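Local coordinates for protein putative glutathione S-transferase (PDB 4MDC) that probably catalyses the transfer of glutathione to electrophilic compounds, working as a homodimeric glutathione transferase, at residues W183-D187 and R188-G192; R36-R39 and L40-E44. All coordinates share one frame; numbering follows the deposited sequence.

Interaction 1 (W183-D187 and R188-G192); sequences WLAGD and RISYG
W183 and I189 come within 5.6 Å of each other at their CA atoms because the chain doubles back: a type I turn runs from W183 to G186, and R188 and I189 then return beneath the indole. Two backbone bonds close the turn, W183 N to G186 O (2.9 Å) and G186 N to W183 O. G186 has backbone angles at which a CB would jam against the carbonyl O of A185. The indole lies over the returning backbone, with I189 N 3.4 Å above its plane toward the rim and R188 CA 3.4 Å from W183 CD1. Under the six-membered ring the I189 side chain makes a CH-pi contact, its CB 3.9 Å from the centroid and only 12° off the normal. I189 CG1 is anti to the backbone N (chi1 -168°), and its arm passes close to CE3 and CZ3 of W183. R223 adds a cation-pi contact to the indole. With an alanine at W183, I189 and the backbone of R188 would probably lose the flat surface they pack against, leaving a gap between the turn and the returning chain. Inside the loop, a water accepts from A185 N and from S190 OG (2.7 Å) and donates to R188 O, so three groups from both limbs share it. Besides giving its proton to that water, S190 OG accepts a weak bond from G192 N (3.0 Å, 131°). S190 is thus the N-cap of helix 191-205, while D193 OD2 takes S190 N and D193 OD1 takes L184 N. D193 thus supplies one half of a capping box; the arrangement recalls the Ser-x-x-Asp box starting the conserved buried helix of glutathione transferases.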
ATOM      1  N   TRP B 183     -22.822   2.882  -5.773  1.00 20.88           N
ATOM      2  CA  TRP B 183     -21.867   2.090  -4.967  1.00 20.32           C
ATOM      3  C   TRP B 183     -20.607   2.995  -4.821  1.00 19.71           C
ATOM      4  O   TRP B 183     -20.544   4.040  -5.488  1.00 19.83           O
ATOM      5  CB  TRP B 183     -21.522   0.791  -5.669  1.00 20.53           C
ATOM      6  CG  TRP B 183     -22.693  -0.106  -5.888  1.00 21.85           C
ATOM      7  CD1 TRP B 183     -23.559  -0.071  -6.962  1.00 23.80           C
ATOM      8  CD2 TRP B 183     -23.175  -1.125  -5.001  1.00 22.76           C
ATOM      9  NE1 TRP B 183     -24.521  -1.040  -6.794  1.00 24.79           N
ATOM     10  CE2 TRP B 183     -24.311  -1.692  -5.592  1.00 24.24           C
ATOM     11  CE3 TRP B 183     -22.735  -1.629  -3.770  1.00 22.50           C
ATOM     12  CZ2 TRP B 183     -25.019  -2.765  -4.983  1.00 24.98           C
ATOM     13  CZ3 TRP B 183     -23.445  -2.671  -3.158  1.00 22.86           C
ATOM     14  CH2 TRP B 183     -24.579  -3.222  -3.762  1.00 23.29           C
ATOM     15  N   LEU B 184     -19.624   2.631  -4.006  1.00 17.53           N
ATOM     16  CA  LEU B 184     -18.574   3.606  -3.651  1.00 17.04           C
ATOM     17  C   LEU B 184     -17.730   4.083  -4.835  1.00 18.43           C
ATOM     18  O   LEU B 184     -17.440   5.250  -4.883  1.00 18.49           O
ATOM     19  CB  LEU B 184     -17.664   3.131  -2.562  1.00 17.40           C
ATOM     20  CG  LEU B 184     -18.283   2.777  -1.209  1.00 15.94           C
ATOM     21  CD1 LEU B 184     -17.181   2.531  -0.177  1.00 15.80           C
ATOM     22  CD2 LEU B 184     -19.341   3.768  -0.709  1.00 16.95           C
ATOM     23  N   ALA B 185     -17.503   3.210  -5.796  1.00 18.91           N
ATOM     24  CA  ALA B 185     -16.696   3.536  -6.981  1.00 21.25           C
ATOM     25  C   ALA B 185     -17.478   3.948  -8.177  1.00 23.33           C
ATOM     26  O   ALA B 185     -16.885   4.263  -9.239  1.00 25.07           O
ATOM     27  CB  ALA B 185     -15.843   2.350  -7.382  1.00 21.49           C
ATOM     28  N   GLY B 186     -18.801   3.955  -8.084  1.00 23.85           N
ATOM     29  CA  GLY B 186     -19.611   4.217  -9.249  1.00 25.42           C
ATOM     30  C   GLY B 186     -20.843   3.333  -9.349  1.00 26.14           C
ATOM     31  O   GLY B 186     -21.546   3.089  -8.343  1.00 23.94           O
ATOM     32  N   ASP B 187     -21.096   2.843 -10.561  1.00 25.77           N
ATOM     33  CA  ASP B 187     -22.396   2.296 -10.883  1.00 27.32           C
ATOM     34  C   ASP B 187     -22.596   0.799 -10.532  1.00 27.20           C
ATOM     35  O   ASP B 187     -23.702   0.307 -10.592  1.00 26.98           O
ATOM     36  CB  ASP B 187     -22.732   2.617 -12.346  1.00 30.69           C
ATOM     37  CG  ASP B 187     -22.899   4.128 -12.586  1.00 32.22           C
ATOM     38  OD1 ASP B 187     -22.976   4.948 -11.623  1.00 32.66           O
ATOM     39  OD2 ASP B 187     -23.043   4.513 -13.762  1.00 36.05           O
ATOM     40  N   ARG B 188     -21.556   0.093 -10.092  1.00 26.39           N
ATOM     41  CA  ARG B 188     -21.734  -1.306  -9.588  1.00 27.51           C
ATOM     42  C   ARG B 188     -20.856  -1.628  -8.416  1.00 23.98           C
ATOM     43  O   ARG B 188     -19.861  -0.928  -8.138  1.00 23.35           O
ATOM     44  CB  ARG B 188     -21.540  -2.370 -10.653  1.00 32.24           C
ATOM     45  CG  ARG B 188     -20.339  -2.103 -11.479  1.00 36.14           C
ATOM     46  CD  ARG B 188     -20.271  -3.066 -12.676  1.00 42.73           C
ATOM     47  NE  ARG B 188     -18.885  -3.533 -12.760  1.00 47.15           N
ATOM     48  CZ  ARG B 188     -18.354  -4.215 -13.776  1.00 49.51           C
ATOM     49  NH1 ARG B 188     -19.068  -4.501 -14.861  1.00 51.44           N
ATOM     50  NH2 ARG B 188     -17.085  -4.595 -13.684  1.00 49.42           N
ATOM     51  N   ILE B 189     -21.223  -2.681  -7.693  1.00 21.79           N
ATOM     52  CA  ILE B 189     -20.422  -3.126  -6.570  1.00 20.08           C
ATOM     53  C   ILE B 189     -18.996  -3.472  -7.073  1.00 18.94           C
ATOM     54  O   ILE B 189     -18.787  -3.979  -8.206  1.00 20.08           O
ATOM     55  CB  ILE B 189     -21.043  -4.334  -5.847  1.00 20.35           C
ATOM     56  CG1 ILE B 189     -20.328  -4.568  -4.505  1.00 21.00           C
ATOM     57  CG2 ILE B 189     -21.064  -5.614  -6.692  1.00 20.76           C
ATOM     58  CD1 ILE B 189     -20.936  -5.670  -3.643  1.00 22.19           C
ATOM     59  N   SER B 190     -18.022  -3.133  -6.273  1.00 17.39           N
ATOM     60  CA  SER B 190     -16.629  -3.393  -6.616  1.00 16.82           C
ATOM     61  C   SER B 190     -15.795  -3.731  -5.373  1.00 16.30           C
ATOM     62  O   SER B 190     -16.262  -3.664  -4.255  1.00 14.95           O
ATOM     63  CB  SER B 190     -16.059  -2.125  -7.271  1.00 17.51           C
ATOM     64  OG  SER B 190     -15.830  -1.085  -6.307  1.00 16.47           O
ATOM     65  N   TYR B 191     -14.510  -4.010  -5.626  1.00 15.93           N
ATOM     66  CA  TYR B 191     -13.563  -4.104  -4.513  1.00 15.15           C
ATOM     67  C   TYR B 191     -13.630  -2.917  -3.547  1.00 14.45           C
ATOM     68  O   TYR B 191     -13.284  -3.055  -2.370  1.00 14.91           O
ATOM     69  CB  TYR B 191     -12.126  -4.200  -5.092  1.00 15.00           C
ATOM     70  CG  TYR B 191     -11.682  -5.508  -5.705  1.00 15.41           C
ATOM     71  CD1 TYR B 191     -12.392  -6.668  -5.610  1.00 14.70           C
ATOM     72  CD2 TYR B 191     -10.509  -5.543  -6.506  1.00 15.66           C
ATOM     73  CE1 TYR B 191     -11.948  -7.828  -6.208  1.00 15.42           C
ATOM     74  CE2 TYR B 191     -10.052  -6.696  -7.091  1.00 16.29           C
ATOM     75  CZ  TYR B 191     -10.790  -7.887  -6.911  1.00 16.23           C
ATOM     76  OH  TYR B 191     -10.345  -9.064  -7.506  1.00 17.68           O
ATOM     77  N   GLY B 192     -13.879  -1.700  -4.058  1.00 15.11           N
ATOM     78  CA  GLY B 192     -13.986  -0.511  -3.203  1.00 15.00           C
ATOM     79  C   GLY B 192     -15.002  -0.692  -2.067  1.00 14.01           C
ATOM     80  O   GLY B 192     -14.733  -0.365  -0.912  1.00 14.61           O
TER
HETATM   81  O   HOH W   1     -18.134   0.303  -6.164  1.00 16.44           O

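Interaction 2 (R36-R39 and L40-E44)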
ATOM      1  N   ARG B  36     -10.242  -9.634   5.844  1.00 13.52           N
ATOM      2  CA  ARG B  36     -11.652  -9.716   5.582  1.00 13.33           C
ATOM      3  C   ARG B  36     -11.992  -9.351   4.153  1.00 13.40           C
ATOM      4  O   ARG B  36     -12.879  -9.947   3.570  1.00 13.25           O
ATOM      5  CB  ARG B  36     -12.444  -8.858   6.583  1.00 13.52           C
ATOM      6  CG  ARG B  36     -12.449  -9.435   7.985  1.00 13.36           C
ATOM      7  CD  ARG B  36     -13.369  -8.668   8.875  1.00 13.67           C
ATOM      8  NE  ARG B  36     -13.610  -9.445  10.112  1.00 14.45           N
ATOM      9  CZ  ARG B  36     -14.692  -9.355  10.836  1.00 15.72           C
ATOM     10  NH1 ARG B  36     -15.670  -8.516  10.568  1.00 16.20           N
ATOM     11  NH2 ARG B  36     -14.821 -10.182  11.894  1.00 16.39           N
ATOM     12  N   PHE B  37     -11.263  -8.399   3.613  1.00 13.45           N
ATOM     13  CA  PHE B  37     -11.465  -7.981   2.238  1.00 14.08           C
ATOM     14  C   PHE B  37     -11.213  -9.157   1.276  1.00 13.86           C
ATOM     15  O   PHE B  37     -12.030  -9.397   0.374  1.00 15.01           O
ATOM     16  CB  PHE B  37     -10.505  -6.839   1.956  1.00 13.89           C
ATOM     17  CG  PHE B  37     -10.317  -6.486   0.504  1.00 14.84           C
ATOM     18  CD1 PHE B  37     -11.339  -5.888  -0.252  1.00 15.03           C
ATOM     19  CD2 PHE B  37      -9.121  -6.716  -0.095  1.00 15.29           C
ATOM     20  CE1 PHE B  37     -11.121  -5.510  -1.574  1.00 15.85           C
ATOM     21  CE2 PHE B  37      -8.898  -6.321  -1.420  1.00 15.57           C
ATOM     22  CZ  PHE B  37      -9.905  -5.722  -2.170  1.00 15.87           C
ATOM     23  N   VAL B  38     -10.103  -9.838   1.463  1.00 13.07           N
ATOM     24  CA  VAL B  38      -9.801 -11.020   0.666  1.00 13.42           C
ATOM     25  C   VAL B  38     -10.809 -12.135   0.835  1.00 13.73           C
ATOM     26  O   VAL B  38     -11.260 -12.730  -0.116  1.00 13.57           O
ATOM     27  CB  VAL B  38      -8.372 -11.501   0.934  1.00 13.50           C
ATOM     28  CG1 VAL B  38      -8.103 -12.813   0.224  1.00 13.85           C
ATOM     29  CG2 VAL B  38      -7.409 -10.447   0.386  1.00 13.64           C
ATOM     30  N   ARG B  39     -11.222 -12.385   2.070  1.00 13.97           N
ATOM     31  CA  ARG B  39     -12.258 -13.356   2.286  1.00 14.58           C
ATOM     32  C   ARG B  39     -13.535 -13.050   1.509  1.00 15.06           C
ATOM     33  O   ARG B  39     -14.202 -13.967   0.998  1.00 15.25           O
ATOM     34  CB  ARG B  39     -12.563 -13.509   3.779  1.00 15.05           C
ATOM     35  CG  ARG B  39     -11.479 -14.261   4.525  1.00 15.81           C
ATOM     36  CD  ARG B  39     -11.618 -14.065   6.025  1.00 15.91           C
ATOM     37  NE  ARG B  39     -12.785 -14.740   6.563  1.00 17.76           N
ATOM     38  CZ  ARG B  39     -13.184 -14.621   7.827  1.00 18.98           C
ATOM     39  NH1 ARG B  39     -12.566 -13.772   8.660  1.00 19.61           N
ATOM     40  NH2 ARG B  39     -14.256 -15.310   8.245  1.00 18.82           N
ATOM     41  N   LEU B  40     -13.933 -11.781   1.498  1.00 14.77           N
ATOM     42  CA  LEU B  40     -15.113 -11.374   0.801  1.00 15.09           C
ATOM     43  C   LEU B  40     -15.004 -11.616  -0.682  1.00 15.46           C
ATOM     44  O   LEU B  40     -15.987 -12.090  -1.307  1.00 16.09           O
ATOM     45  CB  LEU B  40     -15.459  -9.908   1.082  1.00 15.11           C
ATOM     46  CG  LEU B  40     -15.949  -9.553   2.485  1.00 15.14           C
ATOM     47  CD1 LEU B  40     -16.001  -8.035   2.664  1.00 14.56           C
ATOM     48  CD2 LEU B  40     -17.312 -10.165   2.750  1.00 15.55           C
ATOM     49  N   ILE B  41     -13.852 -11.307  -1.253  1.00 15.29           N
ATOM     50  CA  ILE B  41     -13.645 -11.617  -2.660  1.00 15.96           C
ATOM     51  C   ILE B  41     -13.771 -13.115  -2.966  1.00 16.25           C
ATOM     52  O   ILE B  41     -14.503 -13.519  -3.892  1.00 16.79           O
ATOM     53  CB  ILE B  41     -12.279 -11.127  -3.189  1.00 15.82           C
ATOM     54  CG1 ILE B  41     -12.144  -9.616  -2.983  1.00 15.96           C
ATOM     55  CG2 ILE B  41     -12.165 -11.530  -4.632  1.00 16.34           C
ATOM     56  CD1 ILE B  41     -10.708  -9.170  -3.131  1.00 16.09           C
ATOM     57  N   LEU B  42     -13.108 -13.917  -2.144  1.00 16.48           N
ATOM     58  CA  LEU B  42     -13.139 -15.374  -2.292  1.00 16.62           C
ATOM     59  C   LEU B  42     -14.579 -15.901  -2.187  1.00 17.38           C
ATOM     60  O   LEU B  42     -14.977 -16.694  -3.044  1.00 17.93           O
ATOM     61  CB  LEU B  42     -12.199 -16.035  -1.309  1.00 16.28           C
ATOM     62  CG  LEU B  42     -10.699 -15.805  -1.480  1.00 16.17           C
ATOM     63  CD1 LEU B  42      -9.911 -16.184  -0.230  1.00 17.02           C
ATOM     64  CD2 LEU B  42     -10.198 -16.606  -2.675  1.00 16.74           C
ATOM     65  N   SER B  43     -15.367 -15.435  -1.207  1.00 17.07           N
ATOM     66  CA  SER B  43     -16.783 -15.818  -1.111  1.00 17.56           C
ATOM     67  C   SER B  43     -17.658 -15.363  -2.279  1.00 18.14           C
ATOM     68  O   SER B  43     -18.458 -16.143  -2.789  1.00 18.84           O
ATOM     69  CB  SER B  43     -17.442 -15.334   0.199  1.00 18.44           C
ATOM     70  OG  SER B  43     -16.737 -15.862   1.248  1.00 18.42           O
ATOM     71  N   GLU B  44     -17.498 -14.115  -2.711  1.00 17.60           N
ATOM     72  CA  GLU B  44     -18.264 -13.565  -3.832  1.00 18.73           C
ATOM     73  C   GLU B  44     -18.024 -14.395  -5.090  1.00 18.83           C
ATOM     74  O   GLU B  44     -18.926 -14.595  -5.883  1.00 19.78           O
ATOM     75  CB  GLU B  44     -17.873 -12.075  -4.108  1.00 18.79           C
ATOM     76  CG  GLU B  44     -18.396 -11.059  -3.089  1.00 19.04           C
ATOM     77  CD  GLU B  44     -19.896 -10.764  -3.177  1.00 20.58           C
ATOM     78  OE1 GLU B  44     -20.442 -10.790  -4.294  1.00 21.47           O
ATOM     79  OE2 GLU B  44     -20.564 -10.486  -2.116  1.00 20.20           O
TER
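R36 O, F37 O, V38 O and R39 O each accept an i to i+4 bond, from L40 N, I41 N, L42 N and S43 N in turn, at 2.9 to 3.1 Å, which defines regular alpha-helix across the two segments. On one flank of the helix F37 and I41 cross. With its CG anti to the backbone N (chi1 166°), F37 carries its ring alongside the next turn, where I41 CD1 rests over one face, 3.9 Å from the centroid. The methyl sits toward the rim, nearest to F37 CZ at 3.7 Å, so this is a CH-pi contact by a single methyl. V38 and L42 instead run side by side in the same direction, and V38 CG1 meets L42 CD1 at 3.9 Å. L40 folds back along the helix, its CG 3.3 Å from R36 O. I41 and L42 do likewise, I41 CG1 lying 3.4 Å from F37 O and L42 CG close to V38 O. The two arginines send their polar ends outward from the segments: R36 NH2 and R39 NH1 both form salt bridges with E236, and R36 NH1 also bonds S201 OG. One carboxylate is therefore gripped by two guanidinium groups a turn apart, which probably keeps it ionised. F37 packs against helices 86-96 and 191-205, while R39 and L40 touch helix 231-235. The segments form most of helix 33-44, the link between parallel strands 25-28 and 50-53 in the beta-alpha-beta unit of the thioredoxin-like N-terminal domain, with flanks turned both to that domain's own helix 86-96 and to the all-helical C-terminal domain.

How the interactions relate
The centres of the two contacts are 15 Å apart, and they belong to different domains: interaction 2 comes first in the chain, on helix 33-44 of the thioredoxin-like N-terminal domain, and interaction 1 follows much later, at the start of helix 191-205 in the helical C-terminal domain. They nevertheless touch through Y191. Y191 O lies 3.4 Å from F37 CE1, and Y191 CE1 lies 3.6 Å from I41 CD1. Y191 OH also bonds S90 O on helix 86-96, a residue that F37 and I41 touch as well. R227 makes a further link, forming a salt bridge with E44 and touching I189. The capped helix start is therefore part of the interface between the domains.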